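Local coordinates for protein PlaB phospholipase (Legionella pneumophila, PDB 6ZTI) that is a virulence-linked phospholipase of the alpha/beta hydrolase type that binds NAD(H), with its activity controlled by NAD(H)-mediated tetramerization, at residues M128-N133 with G219-A224; L138-K143 with D380-L385; G402-P407 with S438-I443. One frame throughout, in Å; residues are numbered along the deposited sequence.

How the contacts relate
Contacts 1 and 2 adjoin, their centres 15 Å apart: the salt bridge from Arg222 NH2 to Asp380 OD2 spans 2.8 Å, and Leu138 CD1 packs 3.6 Å from Gly219 O. Their segments alternate along the chain. Both that salt bridge and contact 2 itself reach strand 378-383 of the mixed sheet. Contact 2 holds the dinucleotide-binding residues Arg381 and Arg383. Contact 1 is farther from the ligand, the side chain of Val221 about 14 Å from a bound dinucleotide. Contact 3 touches neither, its centre 28 Å from that of contact 1 and 31 Å from that of contact 2, whose mixed sheet it shares; its Ile404 side chain is about 9 Å from a bound dinucleotide.

Contact 1: M128-N133 with G219-A224; sequences MLAPAN and GVVRVA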
loop_
_atom_site.group_PDB
_atom_site.type_symbol
_atom_site.label_atom_id
_atom_site.label_comp_id
_atom_site.label_asym_id
_atom_site.label_seq_id
_atom_site.Cartn_x
_atom_site.Cartn_y
_atom_site.Cartn_z
ATOM N N MET B 128 -38.011 -8.978 -4.437
ATOM C CA MET B 128 -36.578 -9.205 -4.298
ATOM C C MET B 128 -36.339 -10.576 -3.691
ATOM O O MET B 128 -36.820 -10.854 -2.591
ATOM C CB MET B 128 -35.952 -8.128 -3.411
ATOM C CG MET B 128 -35.842 -6.765 -4.077
ATOM S SD MET B 128 -35.390 -5.509 -2.876
ATOM C CE MET B 128 -36.980 -5.237 -2.098
ATOM N N LEU B 129 -35.592 -11.424 -4.403
ATOM C CA LEU B 129 -35.223 -12.753 -3.938
ATOM C C LEU B 129 -33.780 -12.731 -3.445
ATOM O O LEU B 129 -32.858 -12.398 -4.205
ATOM C CB LEU B 129 -35.388 -13.790 -5.052
ATOM C CG LEU B 129 -36.712 -13.793 -5.825
ATOM C CD1 LEU B 129 -36.722 -14.809 -6.978
ATOM C CD2 LEU B 129 -37.880 -14.074 -4.887
ATOM N N ALA B 130 -33.588 -13.084 -2.172
ATOM C CA ALA B 130 -32.287 -13.077 -1.504
ATOM C C ALA B 130 -31.456 -11.861 -1.903
ATOM O O ALA B 130 -30.292 -12.014 -2.291
ATOM C CB ALA B 130 -31.516 -14.357 -1.817
ATOM N N PRO B 131 -32.009 -10.653 -1.800
ATOM C CA PRO B 131 -31.254 -9.452 -2.185
ATOM C C PRO B 131 -30.166 -9.119 -1.187
ATOM O O PRO B 131 -30.363 -9.233 0.025
ATOM C CB PRO B 131 -32.323 -8.359 -2.182
ATOM C CG PRO B 131 -33.222 -8.798 -1.071
ATOM C CD PRO B 131 -33.303 -10.299 -1.192
ATOM N N ALA B 132 -29.023 -8.655 -1.708
ATOM C CA ALA B 132 -27.893 -8.234 -0.871
ATOM C C ALA B 132 -28.055 -6.764 -0.476
ATOM O O ALA B 132 -27.188 -5.919 -0.702
ATOM C CB ALA B 132 -26.574 -8.472 -1.595
ATOM N N ASN B 133 -29.195 -6.472 0.154
ATOM C CA ASN B 133 -29.565 -5.082 0.397
ATOM C C ASN B 133 -28.636 -4.397 1.383
ATOM O O ASN B 133 -28.443 -3.181 1.291
ATOM C CB ASN B 133 -31.008 -4.998 0.873
ATOM C CG ASN B 133 -31.989 -5.118 -0.273
ATOM O OD1 ASN B 133 -31.792 -4.538 -1.346
ATOM N ND2 ASN B 133 -33.038 -5.886 -0.064
ATOM N N GLY B 219 -25.573 -18.960 2.175
ATOM C CA GLY B 219 -24.313 -19.171 1.513
ATOM C C GLY B 219 -23.734 -17.920 0.894
ATOM O O GLY B 219 -22.532 -17.881 0.628
ATOM N N VAL B 220 -24.557 -16.899 0.655
ATOM C CA VAL B 220 -24.083 -15.682 0.010
ATOM C C VAL B 220 -24.568 -14.450 0.763
ATOM O O VAL B 220 -23.801 -13.511 0.968
ATOM C CB VAL B 220 -24.531 -15.634 -1.463
ATOM C CG1 VAL B 220 -24.135 -14.318 -2.107
ATOM C CG2 VAL B 220 -23.957 -16.796 -2.224
ATOM N N VAL B 221 -25.838 -14.429 1.164
ATOM C CA VAL B 221 -26.433 -13.275 1.826
ATOM C C VAL B 221 -27.022 -13.717 3.153
ATOM O O VAL B 221 -27.734 -14.724 3.226
ATOM C CB VAL B 221 -27.510 -12.598 0.954
ATOM C CG1 VAL B 221 -26.868 -11.880 -0.209
ATOM C CG2 VAL B 221 -28.530 -13.617 0.454
ATOM N N ARG B 222 -26.730 -12.958 4.196
ATOM C CA ARG B 222 -27.329 -13.206 5.491
ATOM C C ARG B 222 -28.796 -12.790 5.457
ATOM O O ARG B 222 -29.150 -11.776 4.854
ATOM C CB ARG B 222 -26.567 -12.426 6.561
ATOM C CG ARG B 222 -25.079 -12.767 6.606
ATOM C CD ARG B 222 -24.276 -11.707 7.306
ATOM N NE ARG B 222 -22.981 -12.223 7.730
ATOM C CZ ARG B 222 -21.990 -11.485 8.226
ATOM N NH1 ARG B 222 -22.126 -10.177 8.354
ATOM N NH2 ARG B 222 -20.849 -12.065 8.591
ATOM N N VAL B 223 -29.658 -13.585 6.100
ATOM C CA VAL B 223 -31.072 -13.217 6.186
ATOM C C VAL B 223 -31.207 -11.761 6.605
ATOM O O VAL B 223 -31.981 -10.991 6.032
ATOM C CB VAL B 223 -31.820 -14.145 7.162
ATOM C CG1 VAL B 223 -33.271 -13.700 7.333
ATOM C CG2 VAL B 223 -31.767 -15.595 6.708
ATOM N N ALA B 224 -30.480 -11.371 7.645
ATOM C CA ALA B 224 -30.622 -10.014 8.140
ATOM C C ALA B 224 -30.187 -8.985 7.109
ATOM O O ALA B 224 -30.708 -7.866 7.104
ATOM C CB ALA B 224 -29.819 -9.826 9.433
#
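The peptide carbonyl of Ala130 is the flat group that Val221 approaches: Val221 CG2 stands well above the carbonyl plane, offset past the oxygen, and is 3.6 Å from Ala130 O. The Asn133 amide, the other flat group in this turn, faces elsewhere; Asn133 OD1 accepts from Arg107 NE, while Asn133 ND2 bonds Thr226 O and makes a weak contact with Met128 SD at 3.7 Å and 161°. The setting is the parallel sheet of an alpha/beta hydrolase. Strand 123-129 runs between strands 93-99 and 191-197, and the chain turns sharply as it leaves the sheet. Two pieces of backbone evidence mark the turn. Ala130 has a left-handed conformation with phi 40°, and Ala132 is the centre of an inverse gamma turn, its weak bond running from Asn133 N to Pro131 O. Val221, from the segment leading into helix 223-226, points toward the turn, and its two methyls meet the flanks of Ala130 and Ala132. In the conformer given here, one of two deposited, chi1 of Val221 is -71°. This sets CG1 opposite the carbonyl carbon and beside the backbone N, where it meets Ala132 CB at 3.7 Å. CG2 lies between N and the carbonyl carbon and packs on Ala130 CB at 3.8 Å. One valine therefore straddles two alanines, with the closest CA pair, Ala132 and Val221, 5.9 Å apart. Arg222 points away from the turn, and its NE forms a salt bridge with Glu214 OE1. No hydrogen bond crosses the contact, and Ala130 O, buried by it, has no polar partner in the model.

Contact 2: L138-K143 with D380-L385; sequences LAQLGK and DRQRNL. With SND (thionicotinamide-adenine-dinucleotide), chain O.
Gln140 and Leu385 are the closest backbone points, their CA atoms 7.6 Å apart, and side chains bridge segment 138-141, helical in phi/psi without the regular bonds, to extended segment 380-383. Gln140, its CG anti to the backbone N (chi1 -176°) and its chain extended, brings its amide to the strand. Gln140 NE2 gives Arg383 O a 2.9 Å bond from above the carbonyl plane, 43° out of it; Glu167 OE2 is a second acceptor. Coming from the opposite direction, Gln382 stacks its amide on that of Gln140, planes 29° apart, with Gln140 OE1 3.4 Å from Gln382 CG. Leu385 lies across Gln140, its CG 3.4 Å from Gln140 NE2 and its CD1 on Gln140 CG. Gln382 NE2 binds Ala137 O and Tyr211 OH. Water links Gln140 OE1 to Arg383 N. In this strand of the mixed sheet, Arg381 and Arg383 hold one thionicotinamide-adenine-dinucleotide (SND) molecule; Gln140, Leu141, Asp380 and Gln382 line the pocket of another. Arg381 NE meets phosphate SND O2A at 2.9 Å at the guanidinium edge, in plane, while adenine SND N7A lies over one face. Arg381 NH2 bonds SND O1N and Val208 O of the second subunit. Over one face of the Arg383 guanidinium lies O3B of the SND adenosine ribose, 3.3 Å from CZ.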
loop_
_atom_site.group_PDB
_atom_site.type_symbol
_atom_site.label_atom_id
_atom_site.label_comp_id
_atom_site.label_asym_id
_atom_site.label_seq_id
_atom_site.Cartn_x
_atom_site.Cartn_y
_atom_site.Cartn_z
ATOM N N LEU B 138 -19.045 -11.974 1.557
ATOM C CA LEU B 138 -18.114 -12.553 0.605
ATOM C C LEU B 138 -17.423 -11.501 -0.258
ATOM O O LEU B 138 -16.351 -11.781 -0.810
ATOM C CB LEU B 138 -18.846 -13.540 -0.302
ATOM C CG LEU B 138 -19.306 -14.878 0.269
ATOM C CD1 LEU B 138 -20.088 -15.636 -0.779
ATOM C CD2 LEU B 138 -18.107 -15.683 0.697
ATOM N N ALA B 139 -18.008 -10.306 -0.391
ATOM C CA ALA B 139 -17.483 -9.320 -1.334
ATOM C C ALA B 139 -16.063 -8.916 -0.982
ATOM O O ALA B 139 -15.231 -8.701 -1.873
ATOM C CB ALA B 139 -18.392 -8.085 -1.370
ATOM N N GLN B 140 -15.760 -8.813 0.309
ATOM C CA GLN B 140 -14.422 -8.414 0.713
ATOM C C GLN B 140 -13.375 -9.421 0.248
ATOM O O GLN B 140 -12.259 -9.028 -0.109
ATOM C CB GLN B 140 -14.370 -8.226 2.230
ATOM C CG GLN B 140 -13.036 -7.708 2.711
ATOM C CD GLN B 140 -13.074 -7.212 4.144
ATOM O OE1 GLN B 140 -12.656 -7.909 5.064
ATOM N NE2 GLN B 140 -13.565 -5.991 4.337
ATOM N N LEU B 141 -13.715 -10.711 0.211
ATOM C CA LEU B 141 -12.801 -11.714 -0.324
ATOM C C LEU B 141 -12.318 -11.385 -1.737
ATOM O O LEU B 141 -11.390 -12.029 -2.231
ATOM C CB LEU B 141 -13.456 -13.089 -0.322
ATOM C CG LEU B 141 -14.006 -13.545 1.027
ATOM C CD1 LEU B 141 -14.473 -14.984 0.924
ATOM C CD2 LEU B 141 -12.972 -13.403 2.152
ATOM N N GLY B 142 -12.940 -10.399 -2.400
ATOM C CA GLY B 142 -12.378 -9.792 -3.594
ATOM C C GLY B 142 -12.497 -10.659 -4.840
ATOM O O GLY B 142 -12.944 -11.808 -4.813
ATOM N N LYS B 143 -12.018 -10.093 -5.952
ATOM C CA LYS B 143 -12.278 -10.656 -7.278
ATOM C C LYS B 143 -11.624 -12.024 -7.461
ATOM O O LYS B 143 -12.287 -12.991 -7.859
ATOM C CB LYS B 143 -11.788 -9.672 -8.351
ATOM C CG LYS B 143 -12.203 -10.013 -9.773
ATOM C CD LYS B 143 -11.877 -8.879 -10.740
ATOM C CE LYS B 143 -12.167 -9.280 -12.177
ATOM N NZ LYS B 143 -13.619 -9.514 -12.421
ATOM N N ASP B 380 -19.583 -12.987 13.595
ATOM C CA ASP B 380 -18.599 -12.436 12.668
ATOM C C ASP B 380 -18.363 -10.951 12.918
ATOM O O ASP B 380 -19.208 -10.236 13.453
ATOM C CB ASP B 380 -19.050 -12.639 11.210
ATOM C CG ASP B 380 -18.002 -12.207 10.207
ATOM O OD1 ASP B 380 -16.902 -12.803 10.219
ATOM O OD2 ASP B 380 -18.285 -11.295 9.397
ATOM N N ARG B 381 -17.207 -10.482 12.466
ATOM C CA ARG B 381 -16.971 -9.055 12.327
ATOM C C ARG B 381 -16.141 -8.815 11.078
ATOM O O ARG B 381 -15.295 -9.627 10.704
ATOM C CB ARG B 381 -16.256 -8.450 13.558
ATOM C CG ARG B 381 -14.869 -8.981 13.781
ATOM C CD ARG B 381 -14.371 -8.641 15.175
ATOM N NE ARG B 381 -12.916 -8.692 15.285
ATOM C CZ ARG B 381 -12.250 -8.395 16.403
ATOM N NH1 ARG B 381 -12.908 -8.041 17.495
ATOM N NH2 ARG B 381 -10.930 -8.439 16.436
ATOM N N GLN B 382 -16.382 -7.671 10.447
ATOM C CA GLN B 382 -15.674 -7.291 9.236
ATOM C C GLN B 382 -15.505 -5.785 9.272
ATOM O O GLN B 382 -16.401 -5.070 9.723
ATOM C CB GLN B 382 -16.439 -7.719 7.966
ATOM C CG GLN B 382 -15.557 -8.227 6.826
ATOM C CD GLN B 382 -16.324 -8.616 5.548
ATOM O OE1 GLN B 382 -16.890 -7.764 4.857
ATOM N NE2 GLN B 382 -16.301 -9.907 5.215
ATOM N N ARG B 383 -14.354 -5.307 8.823
ATOM C CA ARG B 383 -14.123 -3.881 8.689
ATOM C C ARG B 383 -13.898 -3.570 7.222
ATOM O O ARG B 383 -13.114 -4.250 6.549
ATOM C CB ARG B 383 -12.927 -3.386 9.515
ATOM C CG ARG B 383 -12.924 -1.863 9.651
ATOM C CD ARG B 383 -11.794 -1.355 10.539
ATOM N NE ARG B 383 -10.483 -1.543 9.926
ATOM C CZ ARG B 383 -9.340 -1.143 10.470
ATOM N NH1 ARG B 383 -9.346 -0.527 11.645
ATOM N NH2 ARG B 383 -8.191 -1.347 9.832
ATOM N N ASN B 384 -14.605 -2.558 6.735
ATOM C CA ASN B 384 -14.552 -2.212 5.324
ATOM C C ASN B 384 -13.143 -1.766 4.946
ATOM O O ASN B 384 -12.494 -0.998 5.664
ATOM C CB ASN B 384 -15.569 -1.116 5.017
ATOM C CG ASN B 384 -15.721 -0.857 3.520
ATOM O OD1 ASN B 384 -14.966 -0.089 2.932
ATOM N ND2 ASN B 384 -16.688 -1.514 2.903
ATOM N N LEU B 385 -12.669 -2.264 3.808
ATOM C CA LEU B 385 -11.309 -1.970 3.375
ATOM C C LEU B 385 -11.167 -0.587 2.761
ATOM O O LEU B 385 -10.056 -0.048 2.739
ATOM C CB LEU B 385 -10.843 -3.023 2.366
ATOM C CG LEU B 385 -10.853 -4.475 2.856
ATOM C CD1 LEU B 385 -10.303 -5.407 1.766
ATOM C CD2 LEU B 385 -10.055 -4.629 4.132
HETATM P PA SND O . -10.289 -8.911 12.146
HETATM O O1A SND O . -10.646 -9.429 10.807
HETATM O O2A SND O . -11.025 -9.552 13.311
HETATM O O5B SND O . -10.512 -7.309 12.283
HETATM C C5B SND O . -10.187 -6.482 11.148
HETATM C C4B SND O . -9.989 -5.055 11.594
HETATM O O4B SND O . -11.182 -4.582 12.260
HETATM C C3B SND O . -8.839 -4.827 12.575
HETATM O O3B SND O . -8.177 -3.600 12.289
HETATM C C2B SND O . -9.558 -4.788 13.919
HETATM O O2B SND O . -8.860 -4.048 14.911
HETATM C C1B SND O . -10.833 -4.059 13.525
HETATM N N9A SND O . -11.942 -4.290 14.439
HETATM C C8A SND O . -12.647 -5.453 14.595
HETATM N N7A SND O . -13.495 -5.435 15.595
HETATM C C5A SND O . -13.338 -4.167 16.131
HETATM C C6A SND O . -13.907 -3.540 17.254
HETATM N N6A SND O . -14.853 -4.103 18.016
HETATM N N1A SND O . -13.483 -2.296 17.557
HETATM C C2A SND O . -12.585 -1.710 16.762
HETATM N N3A SND O . -11.992 -2.193 15.667
HETATM C C4A SND O . -12.399 -3.443 15.419
HETATM O O3 SND O . -8.736 -9.103 12.414
HETATM P PN SND O . -7.658 -8.647 13.504
HETATM O O1N SND O . -8.343 -8.398 14.792
HETATM O O2N SND O . -6.846 -7.565 12.905
HETATM O O5D SND O . -6.831 -10.022 13.565
HETATM C C5D SND O . -5.727 -10.263 12.663
HETATM C C4D SND O . -5.647 -11.728 12.272
HETATM O O4D SND O . -5.691 -12.564 13.455
HETATM C C3D SND O . -6.769 -12.255 11.376
HETATM O O3D SND O . -6.281 -13.330 10.567
HETATM C C2D SND O . -7.783 -12.751 12.406
HETATM O O2D SND O . -8.678 -13.717 11.870
HETATM C C1D SND O . -6.836 -13.379 13.420
HETATM N N1N SND O . -7.475 -13.372 14.803
HETATM C C2N SND O . -7.363 -12.247 15.531
HETATM C C3N SND O . -7.866 -12.199 16.813
HETATM C C7N SND O . -7.650 -10.996 17.661
HETATM S S7N SND O . -7.076 -11.139 19.214
HETATM N N7N SND O . -7.871 -9.823 17.102
HETATM C C4N SND O . -8.491 -13.331 17.326
HETATM C C5N SND O . -8.608 -14.469 16.551
HETATM C C6N SND O . -8.093 -14.472 15.277
HETATM O O HOH W 1 -17.883 -7.858 2.431
HETATM O O HOH W 2 -12.418 -7.189 8.035
#

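Contact 3: G402-P407 with S438-I443; sequences GGINTP and SSLADI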
loop_
_atom_site.group_PDB
_atom_site.type_symbol
_atom_site.label_atom_id
_atom_site.label_comp_id
_atom_site.label_asym_id
_atom_site.label_seq_id
_atom_site.Cartn_x
_atom_site.Cartn_y
_atom_site.Cartn_z
ATOM N N GLY B 402 -31.655 -14.294 25.148
ATOM C CA GLY B 402 -31.792 -15.231 26.247
ATOM C C GLY B 402 -30.857 -14.924 27.397
ATOM O O GLY B 402 -31.210 -15.122 28.563
ATOM N N GLY B 403 -29.666 -14.424 27.097
ATOM C CA GLY B 403 -28.699 -14.164 28.143
ATOM C C GLY B 403 -28.833 -12.812 28.811
ATOM O O GLY B 403 -28.461 -12.650 29.973
ATOM N N ILE B 404 -29.344 -11.825 28.088
ATOM C CA ILE B 404 -29.459 -10.477 28.628
ATOM C C ILE B 404 -30.779 -10.291 29.367
ATOM O O ILE B 404 -30.835 -9.611 30.399
ATOM C CB ILE B 404 -29.276 -9.463 27.475
ATOM C CG1 ILE B 404 -27.795 -9.410 27.081
ATOM C CG2 ILE B 404 -29.796 -8.082 27.848
ATOM C CD1 ILE B 404 -27.506 -8.604 25.820
ATOM N N ASN B 405 -31.853 -10.915 28.891
ATOM C CA ASN B 405 -33.169 -10.725 29.505
ATOM C C ASN B 405 -33.366 -11.779 30.595
ATOM O O ASN B 405 -34.217 -12.665 30.515
ATOM C CB ASN B 405 -34.271 -10.778 28.454
ATOM C CG ASN B 405 -34.352 -9.506 27.613
ATOM O OD1 ASN B 405 -33.865 -8.448 28.008
ATOM N ND2 ASN B 405 -34.971 -9.610 26.446
ATOM N N THR B 406 -32.547 -11.654 31.632
ATOM C CA THR B 406 -32.617 -12.460 32.840
ATOM C C THR B 406 -32.617 -11.517 34.028
ATOM O O THR B 406 -32.201 -10.359 33.907
ATOM C CB THR B 406 -31.439 -13.438 32.972
ATOM O OG1 THR B 406 -30.239 -12.721 33.308
ATOM C CG2 THR B 406 -31.225 -14.219 31.681
ATOM N N PRO B 407 -33.082 -11.975 35.192
ATOM C CA PRO B 407 -33.039 -11.105 36.376
ATOM C C PRO B 407 -31.664 -10.520 36.639
ATOM O O PRO B 407 -31.559 -9.326 36.945
ATOM C CB PRO B 407 -33.494 -12.037 37.512
ATOM C CG PRO B 407 -34.332 -13.061 36.835
ATOM C CD PRO B 407 -33.729 -13.269 35.479
ATOM N N SER B 438 -28.587 1.042 26.695
ATOM C CA SER B 438 -29.891 0.693 26.170
ATOM C C SER B 438 -30.369 -0.577 26.858
ATOM O O SER B 438 -29.820 -1.002 27.880
ATOM C CB SER B 438 -29.829 0.524 24.650
ATOM O OG SER B 438 -31.138 0.493 24.141
ATOM N N SER B 439 -31.401 -1.184 26.271
ATOM C CA SER B 439 -32.058 -2.355 26.830
ATOM C C SER B 439 -32.528 -3.245 25.688
ATOM O O SER B 439 -32.870 -2.757 24.608
ATOM C CB SER B 439 -33.243 -1.951 27.713
ATOM O OG SER B 439 -33.886 -3.085 28.279
ATOM N N LEU B 440 -32.531 -4.556 25.931
ATOM C CA LEU B 440 -33.211 -5.514 25.066
ATOM C C LEU B 440 -34.555 -5.947 25.637
ATOM O O LEU B 440 -35.168 -6.880 25.112
ATOM C CB LEU B 440 -32.338 -6.752 24.825
ATOM C CG LEU B 440 -31.183 -6.651 23.817
ATOM C CD1 LEU B 440 -30.591 -8.028 23.567
ATOM C CD2 LEU B 440 -31.603 -6.011 22.494
ATOM N N ALA B 441 -35.024 -5.299 26.702
ATOM C CA ALA B 441 -36.280 -5.675 27.332
ATOM C C ALA B 441 -37.454 -4.780 26.949
ATOM O O ALA B 441 -38.596 -5.107 27.294
ATOM C CB ALA B 441 -36.129 -5.671 28.858
ATOM N N ASP B 442 -37.217 -3.677 26.252
ATOM C CA ASP B 442 -38.280 -2.758 25.879
ATOM C C ASP B 442 -38.650 -2.966 24.410
ATOM O O ASP B 442 -38.065 -3.790 23.702
ATOM C CB ASP B 442 -37.857 -1.306 26.146
ATOM C CG ASP B 442 -37.349 -1.082 27.579
ATOM O OD1 ASP B 442 -37.636 -1.904 28.478
ATOM O OD2 ASP B 442 -36.663 -0.064 27.808
ATOM N N ILE B 443 -39.655 -2.210 23.949
ATOM C CA ILE B 443 -39.978 -2.178 22.524
ATOM C C ILE B 443 -39.140 -1.147 21.782
ATOM O O ILE B 443 -39.218 -1.069 20.546
ATOM C CB ILE B 443 -41.478 -1.903 22.283
ATOM C CG1 ILE B 443 -41.855 -0.486 22.728
ATOM C CG2 ILE B 443 -42.337 -2.945 23.006
ATOM C CD1 ILE B 443 -43.351 -0.195 22.667
#
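Asn405 donates to Leu440 O from well above the carbonyl: its ND2 lies 61° out of the plane of that C=O group, although the bond is 3.0 Å long and nearly straight at 164°. Seen from the donor the geometry is ordinary, since Leu440 O lies close to the amide plane of Asn405. The bond joins the C-terminal end of helix 397-404 to the turn that follows strand 429-439 of the mixed sheet, which runs antiparallel to both 412-419 and 452-463. Asn405 is the first residue after the helix to leave helical phi/psi and centres an inverse gamma turn, with a weak bond from Thr406 N to Ile404 O. ND2 also donates to Glu401 OE2, its strongest polar partner, one turn back in the helix. The two partners of ND2 would help fix the rotation of the amide, whose OD1 lies over the Leu440–Ala441 link, 3.5 Å from Leu440 C and 3.7 Å from Ala441 CB. Beside the hydrogen bond, the Ile404 and Leu440 side chains meet at a slant. Ile404 CD1 touches Leu440 CD1 at 3.9 Å, and both side chains also rest on Leu413 of strand 412-419; Ile404 continues onto Pro374. The receiving turn is braced within itself by an ST turn, in which Ala441 N donates to Ser439 OG at 2.9 Å.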